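Local coordinates for Lmo1499 protein (Listeria monocytogenes, PDB 4IIW), which probably acts as a membrane-bound lytic transglycosylase that cleaves nascent peptidoglycan strands endolytically and so terminates their elongation, at residues B[153-158]-B[193-198]; B[146-151]-B[170-175]; B[41-46]-B[50-55]; B[60-65]-B[94-99]. All coordinates share one frame; numbering follows the deposited sequence.

Contact 1. Residues B[153-158]-B[193-198]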
loop_
_atom_site.group_PDB
_atom_site.type_symbol
_atom_site.label_atom_id
_atom_site.label_comp_id
_atom_site.label_asym_id
_atom_site.label_seq_id
_atom_site.Cartn_x
_atom_site.Cartn_y
_atom_site.Cartn_z
ATOM N N LYS B 153 -37.455 45.821 27.708
ATOM C CA LYS B 153 -38.883 45.872 27.907
ATOM C C LYS B 153 -39.399 44.644 28.684
ATOM O O LYS B 153 -40.279 44.773 29.538
ATOM C CB LYS B 153 -39.573 45.976 26.536
ATOM C CG LYS B 153 -41.012 46.497 26.566
ATOM C CD LYS B 153 -41.088 47.989 26.980
ATOM C CE LYS B 153 -42.532 48.464 27.092
ATOM N NZ LYS B 153 -43.301 47.648 28.076
ATOM N N ALA B 154 -38.843 43.468 28.397
ATOM C CA ALA B 154 -39.302 42.220 29.011
ATOM C C ALA B 154 -38.817 41.991 30.443
ATOM O O ALA B 154 -39.501 41.320 31.236
ATOM C CB ALA B 154 -38.905 41.019 28.134
ATOM N N TYR B 155 -37.635 42.522 30.756
ATOM C CA TYR B 155 -37.032 42.376 32.084
ATOM C C TYR B 155 -36.574 43.747 32.613
ATOM O O TYR B 155 -35.389 43.973 32.862
ATOM C CB TYR B 155 -35.888 41.382 31.997
ATOM C CG TYR B 155 -36.376 40.082 31.467
ATOM C CD1 TYR B 155 -36.958 39.156 32.307
ATOM C CD2 TYR B 155 -36.315 39.795 30.122
ATOM C CE1 TYR B 155 -37.445 37.971 31.826
ATOM C CE2 TYR B 155 -36.799 38.583 29.626
ATOM C CZ TYR B 155 -37.365 37.683 30.483
ATOM O OH TYR B 155 -37.869 36.489 30.016
ATOM N N PRO B 156 -37.544 44.642 32.849
ATOM C CA PRO B 156 -37.257 46.020 33.224
ATOM C C PRO B 156 -36.569 46.229 34.569
ATOM O O PRO B 156 -35.957 47.282 34.769
ATOM C CB PRO B 156 -38.638 46.680 33.206
ATOM C CG PRO B 156 -39.592 45.578 33.479
ATOM C CD PRO B 156 -38.969 44.305 33.017
ATOM N N GLU B 157 -36.670 45.258 35.477
ATOM C CA GLU B 157 -36.026 45.379 36.792
ATOM C C GLU B 157 -34.545 45.001 36.681
ATOM O O GLU B 157 -33.741 45.388 37.535
ATOM C CB GLU B 157 -36.641 44.433 37.830
ATOM C CG GLU B 157 -38.157 44.343 37.903
ATOM C CD GLU B 157 -38.828 45.664 38.138
ATOM O OE1 GLU B 157 -38.173 46.599 38.658
ATOM O OE2 GLU B 157 -40.034 45.758 37.804
ATOM N N THR B 158 -34.197 44.256 35.628
ATOM C CA THR B 158 -32.858 43.702 35.467
ATOM C C THR B 158 -32.026 44.348 34.394
ATOM O O THR B 158 -30.905 44.727 34.663
ATOM C CB THR B 158 -32.955 42.184 35.185
ATOM O OG1 THR B 158 -33.536 41.533 36.320
ATOM C CG2 THR B 158 -31.596 41.582 34.932
ATOM N N ILE B 193 -32.996 31.426 22.853
ATOM C CA ILE B 193 -31.958 30.961 23.754
ATOM C C ILE B 193 -31.431 32.079 24.641
ATOM O O ILE B 193 -31.370 31.948 25.880
ATOM C CB ILE B 193 -30.800 30.376 22.964
ATOM C CG1 ILE B 193 -31.278 29.135 22.194
ATOM C CG2 ILE B 193 -29.638 30.028 23.896
ATOM C CD1 ILE B 193 -30.236 28.523 21.255
ATOM N N ILE B 194 -31.045 33.181 24.013
ATOM C CA ILE B 194 -30.524 34.316 24.754
ATOM C C ILE B 194 -31.582 34.781 25.762
ATOM O O ILE B 194 -31.271 35.061 26.912
ATOM C CB ILE B 194 -30.095 35.446 23.798
ATOM C CG1 ILE B 194 -28.954 34.946 22.908
ATOM C CG2 ILE B 194 -29.637 36.675 24.568
ATOM C CD1 ILE B 194 -28.761 35.764 21.645
ATOM N N THR B 195 -32.844 34.817 25.345
ATOM C CA THR B 195 -33.896 35.258 26.249
ATOM C C THR B 195 -33.922 34.394 27.498
ATOM O O THR B 195 -34.072 34.922 28.588
ATOM C CB THR B 195 -35.286 35.284 25.579
ATOM O OG1 THR B 195 -35.270 36.220 24.501
ATOM C CG2 THR B 195 -36.412 35.685 26.588
ATOM N N GLU B 196 -33.768 33.085 27.366
ATOM C CA GLU B 196 -33.803 32.233 28.558
ATOM C C GLU B 196 -32.663 32.538 29.526
ATOM O O GLU B 196 -32.827 32.434 30.737
ATOM C CB GLU B 196 -33.802 30.748 28.202
ATOM C CG GLU B 196 -35.084 30.303 27.555
ATOM C CD GLU B 196 -36.275 30.431 28.490
ATOM O OE1 GLU B 196 -36.285 29.767 29.554
ATOM O OE2 GLU B 196 -37.212 31.176 28.141
HETATM N N MSE B 197 -31.520 32.933 28.998
HETATM C CA MSE B 197 -30.381 33.255 29.836
HETATM C C MSE B 197 -30.611 34.589 30.529
HETATM O O MSE B 197 -30.232 34.756 31.705
HETATM C CB MSE B 197 -29.109 33.286 29.013
HETATM C CG MSE B 197 -28.815 31.960 28.318
HETATM SE SE MSE B 197 -27.187 32.034 27.228
HETATM C CE MSE B 197 -27.248 30.235 26.524
ATOM N N VAL B 198 -31.232 35.537 29.830
ATOM C CA VAL B 198 -31.521 36.828 30.446
ATOM C C VAL B 198 -32.583 36.641 31.553
ATOM O O VAL B 198 -32.505 37.252 32.616
ATOM C CB VAL B 198 -31.951 37.896 29.415
ATOM C CG1 VAL B 198 -32.425 39.142 30.116
ATOM C CG2 VAL B 198 -30.789 38.227 28.482
#

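Contact 2. Residues B[146-151]-B[170-175]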
loop_
_atom_site.group_PDB
_atom_site.type_symbol
_atom_site.label_atom_id
_atom_site.label_comp_id
_atom_site.label_asym_id
_atom_site.label_seq_id
_atom_site.Cartn_x
_atom_site.Cartn_y
_atom_site.Cartn_z
ATOM N N GLU B 146 -32.710 46.268 18.273
ATOM C CA GLU B 146 -34.097 45.836 18.515
ATOM C C GLU B 146 -34.163 44.649 19.491
ATOM O O GLU B 146 -35.072 44.566 20.312
ATOM C CB GLU B 146 -34.842 45.467 17.231
ATOM C CG GLU B 146 -35.230 46.634 16.311
ATOM C CD GLU B 146 -34.089 47.137 15.454
ATOM O OE1 GLU B 146 -33.226 46.316 15.037
ATOM O OE2 GLU B 146 -34.071 48.361 15.168
ATOM N N PHE B 147 -33.227 43.714 19.406
ATOM C CA PHE B 147 -33.269 42.618 20.347
ATOM C C PHE B 147 -33.000 43.138 21.756
ATOM O O PHE B 147 -33.687 42.745 22.699
ATOM C CB PHE B 147 -32.296 41.490 20.012
ATOM C CG PHE B 147 -32.360 40.360 21.003
ATOM C CD1 PHE B 147 -33.460 39.519 21.038
ATOM C CD2 PHE B 147 -31.364 40.179 21.941
ATOM C CE1 PHE B 147 -33.560 38.487 21.989
ATOM C CE2 PHE B 147 -31.455 39.153 22.895
ATOM C CZ PHE B 147 -32.559 38.309 22.911
ATOM N N VAL B 148 -32.021 44.034 21.889
ATOM C CA VAL B 148 -31.661 44.585 23.191
ATOM C C VAL B 148 -32.823 45.406 23.755
ATOM O O VAL B 148 -33.143 45.312 24.943
ATOM C CB VAL B 148 -30.362 45.419 23.115
ATOM C CG1 VAL B 148 -30.058 46.076 24.450
ATOM C CG2 VAL B 148 -29.179 44.534 22.671
ATOM N N ALA B 149 -33.477 46.194 22.911
ATOM C CA ALA B 149 -34.624 46.969 23.393
ATOM C C ALA B 149 -35.736 46.037 23.923
ATOM O O ALA B 149 -36.389 46.373 24.903
ATOM C CB ALA B 149 -35.164 47.880 22.305
ATOM N N SER B 150 -35.927 44.874 23.284
ATOM C CA SER B 150 -36.974 43.922 23.699
ATOM C C SER B 150 -36.666 43.328 25.062
ATOM O O SER B 150 -37.584 43.017 25.810
ATOM C CB SER B 150 -37.217 42.804 22.663
ATOM O OG SER B 150 -36.153 41.871 22.590
HETATM N N MSE B 151 -35.382 43.171 25.381
HETATM C CA MSE B 151 -34.980 42.685 26.687
HETATM C C MSE B 151 -35.206 43.767 27.753
HETATM O O MSE B 151 -35.637 43.476 28.874
HETATM C CB MSE B 151 -33.518 42.278 26.684
HETATM C CG MSE B 151 -33.186 40.996 25.914
HETATM SE SE MSE B 151 -34.143 39.393 26.483
HETATM C CE MSE B 151 -35.701 39.569 25.307
ATOM N N HIS B 170 -20.475 45.498 24.330
ATOM C CA HIS B 170 -21.608 44.616 24.039
ATOM C C HIS B 170 -22.678 44.746 25.122
ATOM O O HIS B 170 -22.545 44.214 26.205
ATOM C CB HIS B 170 -21.131 43.167 23.924
ATOM C CG HIS B 170 -19.988 42.982 22.973
ATOM N ND1 HIS B 170 -20.095 43.245 21.623
ATOM C CD2 HIS B 170 -18.725 42.536 23.172
ATOM C CE1 HIS B 170 -18.942 42.989 21.034
ATOM N NE2 HIS B 170 -18.094 42.552 21.951
ATOM N N PRO B 171 -23.767 45.431 24.809
ATOM C CA PRO B 171 -24.801 45.732 25.789
ATOM C C PRO B 171 -25.163 44.642 26.814
ATOM O O PRO B 171 -25.283 44.954 27.989
ATOM C CB PRO B 171 -25.998 46.068 24.914
ATOM C CG PRO B 171 -25.383 46.655 23.700
ATOM C CD PRO B 171 -24.165 45.856 23.456
ATOM N N LEU B 172 -25.312 43.390 26.381
ATOM C CA LEU B 172 -25.740 42.310 27.289
ATOM C C LEU B 172 -24.589 41.557 27.948
ATOM O O LEU B 172 -24.795 40.529 28.615
ATOM C CB LEU B 172 -26.685 41.340 26.557
ATOM C CG LEU B 172 -27.977 41.985 26.017
ATOM C CD1 LEU B 172 -28.747 41.017 25.136
ATOM C CD2 LEU B 172 -28.879 42.467 27.138
ATOM N N GLU B 173 -23.373 42.056 27.792
ATOM C CA GLU B 173 -22.233 41.398 28.421
ATOM C C GLU B 173 -22.551 41.325 29.904
ATOM O O GLU B 173 -22.876 42.327 30.515
ATOM C CB GLU B 173 -20.942 42.181 28.175
ATOM C CG GLU B 173 -19.697 41.420 28.553
ATOM C CD GLU B 173 -19.350 40.308 27.561
ATOM O OE1 GLU B 173 -18.942 40.614 26.413
ATOM O OE2 GLU B 173 -19.448 39.125 27.943
ATOM N N GLY B 174 -22.524 40.130 30.459
ATOM C CA GLY B 174 -22.793 39.911 31.886
ATOM C C GLY B 174 -24.228 39.575 32.251
ATOM O O GLY B 174 -24.505 39.145 33.374
ATOM N N TYR B 175 -25.145 39.746 31.304
ATOM C CA TYR B 175 -26.575 39.513 31.560
ATOM C C TYR B 175 -27.116 38.126 31.179
ATOM O O TYR B 175 -28.279 37.837 31.386
ATOM C CB TYR B 175 -27.387 40.615 30.902
ATOM C CG TYR B 175 -27.231 41.945 31.577
ATOM C CD1 TYR B 175 -26.171 42.796 31.270
ATOM C CD2 TYR B 175 -28.150 42.368 32.521
ATOM C CE1 TYR B 175 -26.041 44.038 31.896
ATOM C CE2 TYR B 175 -28.025 43.606 33.151
ATOM C CZ TYR B 175 -26.979 44.438 32.834
ATOM O OH TYR B 175 -26.885 45.666 33.477
#

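Contact 3. Residues B[41-46]-B[50-55]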
loop_
_atom_site.group_PDB
_atom_site.type_symbol
_atom_site.label_atom_id
_atom_site.label_comp_id
_atom_site.label_asym_id
_atom_site.label_seq_id
_atom_site.Cartn_x
_atom_site.Cartn_y
_atom_site.Cartn_z
ATOM N N VAL B 41 -12.370 11.687 21.076
ATOM C CA VAL B 41 -11.065 12.217 20.700
ATOM C C VAL B 41 -11.228 13.685 20.341
ATOM O O VAL B 41 -12.284 14.099 19.882
ATOM C CB VAL B 41 -10.389 11.448 19.490
ATOM C CG1 VAL B 41 -10.591 9.931 19.620
ATOM C CG2 VAL B 41 -10.920 11.920 18.155
ATOM N N GLU B 42 -10.161 14.458 20.527
ATOM C CA GLU B 42 -10.175 15.881 20.241
ATOM C C GLU B 42 -9.119 16.244 19.214
ATOM O O GLU B 42 -7.931 15.998 19.421
ATOM C CB GLU B 42 -9.928 16.660 21.517
ATOM C CG GLU B 42 -10.899 16.299 22.617
ATOM C CD GLU B 42 -10.831 17.258 23.801
ATOM O OE1 GLU B 42 -9.701 17.628 24.201
ATOM O OE2 GLU B 42 -11.909 17.623 24.334
ATOM N N ILE B 43 -9.563 16.831 18.107
ATOM C CA ILE B 43 -8.661 17.253 17.048
ATOM C C ILE B 43 -8.568 18.771 17.098
ATOM O O ILE B 43 -9.531 19.453 16.765
ATOM C CB ILE B 43 -9.161 16.829 15.654
ATOM C CG1 ILE B 43 -9.458 15.330 15.618
ATOM C CG2 ILE B 43 -8.147 17.192 14.622
ATOM C CD1 ILE B 43 -8.338 14.475 16.133
ATOM N N PRO B 44 -7.415 19.299 17.531
ATOM C CA PRO B 44 -7.276 20.736 17.611
ATOM C C PRO B 44 -7.218 21.404 16.251
ATOM O O PRO B 44 -6.801 20.798 15.288
ATOM C CB PRO B 44 -5.937 20.935 18.351
ATOM C CG PRO B 44 -5.564 19.607 18.916
ATOM C CD PRO B 44 -6.242 18.587 18.076
ATOM N N ALA B 45 -7.633 22.660 16.192
ATOM C CA ALA B 45 -7.566 23.428 14.960
ATOM C C ALA B 45 -6.127 23.410 14.435
ATOM O O ALA B 45 -5.173 23.422 15.213
ATOM C CB ALA B 45 -8.016 24.867 15.204
ATOM N N GLY B 46 -5.986 23.385 13.114
ATOM C CA GLY B 46 -4.674 23.399 12.481
ATOM C C GLY B 46 -3.887 22.109 12.642
ATOM O O GLY B 46 -2.669 22.119 12.575
ATOM N N SER B 50 -0.661 13.987 10.040
ATOM C CA SER B 50 0.103 13.209 11.007
ATOM C C SER B 50 -0.442 13.487 12.396
ATOM O O SER B 50 -0.636 12.569 13.186
ATOM C CB SER B 50 1.593 13.521 10.907
ATOM O OG SER B 50 2.125 12.992 9.694
ATOM N N ASP B 51 -0.715 14.754 12.689
ATOM C CA ASP B 51 -1.284 15.090 13.977
ATOM C C ASP B 51 -2.510 14.244 14.283
ATOM O O ASP B 51 -2.586 13.638 15.344
ATOM C CB ASP B 51 -1.656 16.566 14.040
ATOM C CG ASP B 51 -0.456 17.455 14.136
ATOM O OD1 ASP B 51 0.549 16.981 14.695
ATOM O OD2 ASP B 51 -0.519 18.621 13.677
ATOM N N ILE B 52 -3.439 14.185 13.329
ATOM C CA ILE B 52 -4.690 13.437 13.495
ATOM C C ILE B 52 -4.479 11.940 13.664
ATOM O O ILE B 52 -5.063 11.308 14.555
ATOM C CB ILE B 52 -5.624 13.672 12.295
ATOM C CG1 ILE B 52 -6.086 15.135 12.253
ATOM C CG2 ILE B 52 -6.843 12.770 12.362
ATOM C CD1 ILE B 52 -6.749 15.536 10.959
ATOM N N SER B 53 -3.660 11.370 12.792
ATOM C CA SER B 53 -3.349 9.949 12.846
ATOM C C SER B 53 -2.826 9.545 14.224
ATOM O O SER B 53 -3.254 8.554 14.804
ATOM C CB SER B 53 -2.276 9.613 11.797
ATOM O OG SER B 53 -2.714 9.949 10.491
ATOM N N THR B 54 -1.902 10.337 14.743
ATOM C CA THR B 54 -1.250 10.039 16.004
ATOM C C THR B 54 -2.193 10.177 17.191
ATOM O O THR B 54 -2.088 9.404 18.160
ATOM C CB THR B 54 -0.002 10.913 16.142
ATOM O OG1 THR B 54 0.823 10.663 15.007
ATOM C CG2 THR B 54 0.780 10.606 17.408
ATOM N N ILE B 55 -3.123 11.133 17.135
ATOM C CA ILE B 55 -4.120 11.242 18.205
ATOM C C ILE B 55 -5.017 9.987 18.183
ATOM O O ILE B 55 -5.323 9.440 19.241
ATOM C CB ILE B 55 -4.962 12.511 18.104
ATOM C CG1 ILE B 55 -4.100 13.747 18.367
ATOM C CG2 ILE B 55 -6.065 12.500 19.141
ATOM C CD1 ILE B 55 -4.740 15.004 17.842
#

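Contact 4. Residues B[60-65]-B[94-99]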
loop_
_atom_site.group_PDB
_atom_site.type_symbol
_atom_site.label_atom_id
_atom_site.label_comp_id
_atom_site.label_asym_id
_atom_site.label_seq_id
_atom_site.Cartn_x
_atom_site.Cartn_y
_atom_site.Cartn_z
ATOM N N LYS B 60 -6.237 4.883 20.954
ATOM C CA LYS B 60 -6.500 3.474 20.673
ATOM C C LYS B 60 -7.730 3.235 19.818
ATOM O O LYS B 60 -8.430 2.261 20.013
ATOM C CB LYS B 60 -6.593 2.685 21.981
ATOM C CG LYS B 60 -5.352 2.770 22.819
ATOM C CD LYS B 60 -5.619 2.247 24.208
ATOM C CE LYS B 60 -4.419 2.438 25.121
ATOM N NZ LYS B 60 -4.766 2.132 26.554
ATOM N N VAL B 61 -7.990 4.132 18.882
ATOM C CA VAL B 61 -9.111 3.974 17.963
ATOM C C VAL B 61 -8.569 3.232 16.742
ATOM O O VAL B 61 -9.271 2.461 16.094
ATOM C CB VAL B 61 -9.691 5.339 17.545
ATOM C CG1 VAL B 61 -10.754 5.173 16.463
ATOM C CG2 VAL B 61 -10.225 6.076 18.757
ATOM N N ILE B 62 -7.328 3.528 16.394
ATOM C CA ILE B 62 -6.665 2.814 15.349
ATOM C C ILE B 62 -5.398 2.229 15.962
ATOM O O ILE B 62 -4.999 2.563 17.092
ATOM C CB ILE B 62 -6.343 3.673 14.115
ATOM C CG1 ILE B 62 -5.206 4.657 14.397
ATOM C CG2 ILE B 62 -7.614 4.373 13.598
ATOM C CD1 ILE B 62 -4.928 5.574 13.251
ATOM N N ASN B 63 -4.777 1.351 15.196
ATOM C CA ASN B 63 -3.593 0.629 15.610
ATOM C C ASN B 63 -2.292 1.324 15.199
ATOM O O ASN B 63 -1.364 1.383 15.976
ATOM C CB ASN B 63 -3.687 -0.757 14.961
ATOM C CG ASN B 63 -2.604 -1.700 15.395
ATOM O OD1 ASN B 63 -2.857 -2.616 16.203
ATOM N ND2 ASN B 63 -1.379 -1.515 14.846
ATOM N N ASN B 64 -2.277 1.918 14.010
ATOM C CA ASN B 64 -1.068 2.454 13.420
ATOM C C ASN B 64 -1.297 3.792 12.722
ATOM O O ASN B 64 -2.036 3.876 11.745
ATOM C CB ASN B 64 -0.607 1.386 12.422
ATOM C CG ASN B 64 0.724 1.672 11.794
ATOM O OD1 ASN B 64 0.876 2.634 11.048
ATOM N ND2 ASN B 64 1.686 0.776 12.028
ATOM N N ALA B 65 -0.671 4.840 13.242
ATOM C CA ALA B 65 -0.804 6.184 12.698
ATOM C C ALA B 65 -0.343 6.289 11.208
ATOM O O ALA B 65 -1.020 6.928 10.388
ATOM C CB ALA B 65 -0.057 7.171 13.584
ATOM N N ASP B 94 -13.035 3.974 6.918
ATOM C CA ASP B 94 -13.871 4.822 6.064
ATOM C C ASP B 94 -14.849 5.635 6.892
ATOM O O ASP B 94 -15.066 6.807 6.605
ATOM C CB ASP B 94 -14.666 3.992 5.056
ATOM C CG ASP B 94 -15.431 4.856 4.077
ATOM O OD1 ASP B 94 -14.807 5.791 3.504
ATOM O OD2 ASP B 94 -16.651 4.600 3.870
ATOM N N GLN B 95 -15.458 5.014 7.896
ATOM C CA GLN B 95 -16.407 5.726 8.738
ATOM C C GLN B 95 -15.702 6.805 9.522
ATOM O O GLN B 95 -16.226 7.908 9.651
ATOM C CB GLN B 95 -17.107 4.804 9.722
ATOM C CG GLN B 95 -17.929 3.715 9.071
ATOM C CD GLN B 95 -18.576 2.813 10.099
ATOM O OE1 GLN B 95 -18.368 1.591 10.086
ATOM N NE2 GLN B 95 -19.329 3.414 11.041
ATOM N N ILE B 96 -14.511 6.504 10.040
ATOM C CA ILE B 96 -13.811 7.484 10.847
ATOM C C ILE B 96 -13.615 8.718 10.017
ATOM O O ILE B 96 -14.078 9.798 10.364
ATOM C CB ILE B 96 -12.450 7.001 11.343
ATOM C CG1 ILE B 96 -12.604 5.768 12.238
ATOM C CG2 ILE B 96 -11.786 8.097 12.127
ATOM C CD1 ILE B 96 -11.285 5.077 12.596
ATOM N N VAL B 97 -12.966 8.523 8.879
ATOM C CA VAL B 97 -12.641 9.597 7.956
ATOM C C VAL B 97 -13.882 10.339 7.490
ATOM O O VAL B 97 -13.886 11.552 7.399
ATOM C CB VAL B 97 -11.840 9.008 6.784
ATOM C CG1 VAL B 97 -11.618 10.020 5.672
ATOM C CG2 VAL B 97 -10.522 8.466 7.327
ATOM N N LYS B 98 -14.954 9.606 7.260
ATOM C CA LYS B 98 -16.200 10.198 6.776
ATOM C C LYS B 98 -16.818 11.156 7.824
ATOM O O LYS B 98 -17.334 12.205 7.462
ATOM C CB LYS B 98 -17.162 9.080 6.361
ATOM C CG LYS B 98 -17.766 9.282 4.962
ATOM C CD LYS B 98 -18.148 7.917 4.315
ATOM C CE LYS B 98 -18.347 8.018 2.790
ATOM N NZ LYS B 98 -18.606 6.685 2.155
ATOM N N LYS B 99 -16.749 10.800 9.107
ATOM C CA LYS B 99 -17.223 11.680 10.191
ATOM C C LYS B 99 -16.424 12.981 10.237
ATOM O O LYS B 99 -16.987 14.062 10.382
ATOM C CB LYS B 99 -17.129 11.010 11.569
ATOM C CG LYS B 99 -18.329 10.167 12.017
ATOM C CD LYS B 99 -18.075 9.577 13.423
ATOM C CE LYS B 99 -19.342 9.043 14.108
ATOM N NZ LYS B 99 -20.243 10.130 14.585
#

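Contact 1. Residues B[153-158]-B[193-198]
The Tyr155 ring is set beside its own backbone N, with CG anti to the carbonyl carbon (chi1 -57°), and this carries it across to Thr195 and Val198. On the opposing helix, Val198 holds CG1 anti to the backbone N (chi1 172°) and Thr195 holds CG2 in the same relation. These two methyl groups are what the tyrosine meets. Tyr155 CD2 lies 3.9 Å from Val198 CG1, which comes at the ring from an oblique direction. At the far end, Tyr155 OH is 3.8 Å from Thr195 CG2. That methyl sits at the ring edge, near its plane, and the two side chains cross at about a right angle. Thr195 turns its methyl, not its hydroxyl, to the tyrosine. Its OG1 bonds to Glu191 O, one turn back. Tyr155 is the first non-helical residue after helix 145-154, and its O accepts Thr158 N at 3.0 Å. Thr158 OG1 bonds to Asp202 and Arg209. Met151 also packs on Thr195 and Val198. The contact extends a helix-helix interface past the C-terminal end of one partner, with a tyrosine side chain set against Thr195 and Val198, an i, i+3 pair of the other.

Contact 2. Residues B[146-151]-B[170-175]
Phe147 comes first along the helix and meets Leu172 in the loop 170-175. Its side chain leaves with CG opposite the backbone N (chi1 -180°). This brings Phe147 CE2 to 4.0 Å from Leu172 CD1, which sits at the ring edge, near the ring plane. The two side chains cross at about a right angle. The CB of Val148 is directed toward the loop. Its two methyl groups both rest near Pro171 CB, CG1 at 4.1 Å and CG2 at 4.2 Å, while CG2 also lies 4.3 Å from Leu172 CD1. Ser150 turns its hydroxyl back on its own helix. Phe147 O takes two donors there, Ser150 OG at 2.6 Å and Met151 N at 3.2 Å. Met151, a selenomethionine, starts toward the loop, but its end turns off toward helix 190-204.

The loop side is built from two overlapping turns. A type I turn is closed by Glu173 N to His170 O at 2.8 Å, and a type II turn by Tyr175 N to Leu172 O at 2.8 Å. Gly174 has the positive phi usual at the third position of the latter. Beyond the loop, Glu173 bonds to Tyr264 and Leu119 N, and Tyr175 OH to His220. The result is a buried apolar seam, with a helix packed on two overlapping beta turns, type I then type II.

Contact 3. Residues B[41-46]-B[50-55]
The flat peptide carbonyl of Glu42 is met by the end of Ile55, with Ile55 CD1 3.7 Å from Glu42 O. Ile55 CD1 also lies 3.9 Å from Pro44 CD, on a puckered ring. Pro44 and Ile55 lie alongside, pointing opposite ways. The Asp51 carboxylate is the other flat group, with Asp51 OD2 4.3 Å from Gly46 O. Asp51 OD2 accepts a bond from Ser48 N, just before the helix.

The rest is aliphatic packing. Ile43 begins to one side, but its branches reach the helix. CG2 is 3.8 Å from Ile52 CG1, and CD1 is 4.0 Å from Ile55 CD1. Folding of Ile43 at both torsions (chi1 -53°, chi2 -51°) curls CD1 round to that second isoleucine. In the middle of the strand, Val41 CB is 4.5 Å from Ile55 CG2, a looser touch.

Strand and helix run nearly antiparallel, at 170°, with their axes 9.1 Å apart. Strand 39-43 pairs with strand 83-87, Val41 bonding to Tyr85 and Ile43 to Gly83. Helix 49-58 packs on strand 39-43, while its Ser53 and Thr54 pack on helix 65-75. Thr54 also meets its counterpart Thr54 of a second subunit.

Contact 4. Residues B[60-65]-B[94-99]
Lys98 N to Asp94 O, at 2.9 Å, is the shortest polar bond here, and it closes the helical turn that presents Ile96 to Val61 and Ile62. A longer, weak salt bridge, Lys98 NZ to Asp94 OD2 at 3.3 Å, spans the same turn.

The contact itself is apolar and gathers on one methyl group. Ile96 CD1 lies 3.9 Å from Val61 CG1 and equally 3.9 Å from Ile62 CG2. Ile96 is extended at chi2 (171°), which pushes CD1 out from the helix toward the loop. Val61 and Ile96 run alongside in opposed directions, whereas Ile62 meets Ile96 at a slant. In Ile62, CG1 stands between the backbone N and the carbonyl carbon (chi1 72°). This leaves CG2 beside the backbone N, where it faces the methyl of Ile96. All three residues are buried. A neighbouring subunit adds to the cover: Asn76 of the third subunit packs on Ile62 and Ile96 and donates ND2 to Val61 O.

The loop is bounded by helix signals at both ends. Lys60, with positive phi, closes helix 49-58 in a Schellman motif. Asn64 is the N-cap of helix 65-75, its OD1 accepting Ile67 N. Ile62 also rests on Leu56 of the first helix and Phe68 of the second. Val61 and Lys99 both touch Leu87 of strand 83-87. Helix 93-102 therefore packs against the linker between two helices and beside the end of the small sheet.

In the fold
The four contacts form two pairs at distant places in the chain. Contacts 3 and 4 come first in sequence, in series, with centres about 11 Å apart. They touch through Val41 with Val61 and Ser53 with Ala65. The strand-helix-helix-strand order of 39-87 is consistent with a LysM-like unit, and both contacts also touch the second subunit. Contacts 1 and 2 follow, about 8 Å apart between centres. They share helix 145-154, and their segments alternate along the chain. Centres of the two pairs lie about 38 to 45 Å apart, so each pair packs a separate part of the molecule. All four are away from Glu232, which is predicted to be important for catalysis.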